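Local coordinates for putative uncharacterized protein (Chaetomium thermophilum, PDB 5IJP) that probably senses inositol polyphosphates through its SPX domain, binding inositol hexakisphosphate as part of the control of cellular phosphate homeostasis, at residues A[85-88]-A[89-92]. Numbering follows the deposited sequence.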
ATOM      1  N   ALA A  85      17.397 -11.275   1.218  1.00 78.30           N
ATOM      2  CA  ALA A  85      18.012 -12.508   1.723  1.00 79.71           C
ATOM      3  C   ALA A  85      19.060 -13.100   0.774  1.00 84.83           C
ATOM      4  O   ALA A  85      20.116 -13.532   1.241  1.00 85.58           O
ATOM      5  CB  ALA A  85      16.940 -13.539   2.035  1.00 80.95           C
ATOM      6  N   VAL A  86      18.780 -13.111  -0.548  1.00 81.43           N
ATOM      7  CA  VAL A  86      19.712 -13.637  -1.555  1.00 82.55           C
ATOM      8  C   VAL A  86      20.876 -12.665  -1.801  1.00 86.51           C
ATOM      9  O   VAL A  86      21.997 -13.118  -2.030  1.00 87.40           O
ATOM     10  CB  VAL A  86      19.049 -14.115  -2.879  1.00 86.86           C
ATOM     11  CG1 VAL A  86      18.193 -15.358  -2.652  1.00 87.74           C
ATOM     12  CG2 VAL A  86      18.242 -13.010  -3.560  1.00 85.23           C
ATOM     13  N   SER A  87      20.615 -11.343  -1.730  1.00 82.00           N
ATOM     14  CA  SER A  87      21.631 -10.304  -1.919  1.00 81.99           C
ATOM     15  C   SER A  87      22.554 -10.190  -0.706  1.00 86.94           C
ATOM     16  O   SER A  87      23.740  -9.911  -0.879  1.00 87.40           O
ATOM     17  CB  SER A  87      20.982  -8.958  -2.223  1.00 84.14           C
ATOM     18  OG  SER A  87      20.241  -9.010  -3.431  1.00 92.15           O
ATOM     19  N   GLU A  88      22.012 -10.413   0.515  1.00 83.69           N
ATOM     20  CA  GLU A  88      22.744 -10.368   1.787  1.00 84.64           C
ATOM     21  C   GLU A  88      23.825 -11.450   1.814  1.00 90.61           C
ATOM     22  O   GLU A  88      24.936 -11.177   2.269  1.00 91.19           O
ATOM     23  CB  GLU A  88      21.783 -10.531   2.978  1.00 85.80           C
ATOM     24  CG  GLU A  88      22.331 -10.004   4.295  1.00 97.47           C
ATOM     25  CD  GLU A  88      21.397 -10.089   5.487  1.00118.39           C
ATOM     26  OE1 GLU A  88      20.179  -9.852   5.319  1.00111.32           O
ATOM     27  OE2 GLU A  88      21.896 -10.350   6.605  1.00114.06           O
ATOM     28  N   ARG A  89      23.501 -12.660   1.303  1.00 87.99           N
ATOM     29  CA  ARG A  89      24.419 -13.796   1.197  1.00 89.78           C
ATOM     30  C   ARG A  89      25.531 -13.459   0.194  1.00 94.36           C
ATOM     31  O   ARG A  89      26.701 -13.719   0.478  1.00 95.43           O
ATOM     32  CB  ARG A  89      23.655 -15.069   0.772  1.00 90.79           C
ATOM     33  CG  ARG A  89      24.510 -16.333   0.727  1.00103.87           C
ATOM     34  CD  ARG A  89      23.747 -17.515   0.161  1.00115.26           C
ATOM     35  NE  ARG A  89      24.646 -18.538  -0.378  1.00126.20           N
ATOM     36  CZ  ARG A  89      25.136 -19.559   0.320  1.00143.29           C
ATOM     37  NH1 ARG A  89      24.825 -19.707   1.602  1.00131.23           N
ATOM     38  NH2 ARG A  89      25.946 -20.437  -0.257  1.00132.79           N
ATOM     39  N   GLU A  90      25.160 -12.848  -0.954  1.00 90.15           N
ATOM     40  CA  GLU A  90      26.070 -12.426  -2.026  1.00 90.58           C
ATOM     41  C   GLU A  90      27.092 -11.393  -1.543  1.00 94.91           C
ATOM     42  O   GLU A  90      28.245 -11.451  -1.963  1.00 95.64           O
ATOM     43  CB  GLU A  90      25.287 -11.879  -3.229  1.00 90.98           C
ATOM     44  CG  GLU A  90      24.649 -12.949  -4.098  1.00102.02           C
ATOM     45  CD  GLU A  90      23.860 -12.422  -5.282  1.00121.87           C
ATOM     46  OE1 GLU A  90      22.884 -11.667  -5.065  1.00114.35           O
ATOM     47  OE2 GLU A  90      24.200 -12.791  -6.430  1.00117.37           O
ATOM     48  N   VAL A  91      26.669 -10.459  -0.665  1.00 90.79           N
ATOM     49  CA  VAL A  91      27.537  -9.424  -0.089  1.00 91.28           C
ATOM     50  C   VAL A  91      28.459 -10.070   0.962  1.00 97.08           C
ATOM     51  O   VAL A  91      29.652  -9.760   0.993  1.00 97.86           O
ATOM     52  CB  VAL A  91      26.728  -8.210   0.467  1.00 94.03           C
ATOM     53  CG1 VAL A  91      27.623  -7.221   1.215  1.00 94.96           C
ATOM     54  CG2 VAL A  91      25.974  -7.492  -0.648  1.00 92.63           C
ATOM     55  N   GLN A  92      27.905 -10.988   1.788  1.00 94.21           N
ATOM     56  CA  GLN A  92      28.619 -11.717   2.841  1.00 95.96           C
ATOM     57  C   GLN A  92      29.819 -12.512   2.318  1.00101.97           C
ATOM     58  O   GLN A  92      30.903 -12.404   2.894  1.00103.03           O
ATOM     59  CB  GLN A  92      27.662 -12.614   3.642  1.00 97.32           C
ATOM     60  CG  GLN A  92      26.995 -11.887   4.811  1.00112.13           C
ATOM     61  CD  GLN A  92      25.758 -12.575   5.346  1.00130.65           C
ATOM     62  OE1 GLN A  92      25.592 -13.800   5.267  1.00127.02           O
ATOM     63  NE2 GLN A  92      24.868 -11.794   5.940  1.00121.45           N
TER
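Glu-88 and Gln-92, one helical turn apart on helix 52-97, set a carboxylate beside an amide, a worked example of i and i+4 neighbours lying side by side on a bundle helix. The two planes stand 84° apart, nearly perpendicular. Gln-92 NE2 lies 3.4 Å from Glu-88 OE2, and the Glu-88 methylene CG is about as near to it. With CG turned away from the backbone N (chi1 -159°) and the chain extended beyond it, Glu-88 carries its other oxygen, OE1, to a salt bridge with Arg-180 of helix 171-190. In the backbone, Gln-92 N donates to Glu-88 O at 3.0 Å, and Gln-92 CG passes 3.3 Å from that same carbonyl oxygen.

Val-91 and Ser-87, the two buried residues, turn to the neighbouring helices. Val-91 brings its CG2 branch to 3.3 Å from Ser-87 O, the acceptor of its own backbone N-H, and packs against Leu-116 of helix 110-151 and Leu-184, Leu-187 and Val-188 of helix 171-190. Ser-87 touches Leu-120 and Ile-123, its hydroxyl satisfied by Arg-83 O one turn back. The exposed Glu-90, CG beside the backbone N (chi1 -77°), runs its chain back past Val-86 O, with CG 3.4 Å from that oxygen, and also touches Leu-116.

Far from the inositol phosphate pocket, this turn joins three helices of the SPX bundle: valine and serine meet hydrophobic partners, while the salt bridge to Arg-180 probably favours the ionised form of Glu-88, beside which the Gln-92 amide stands nearly perpendicular.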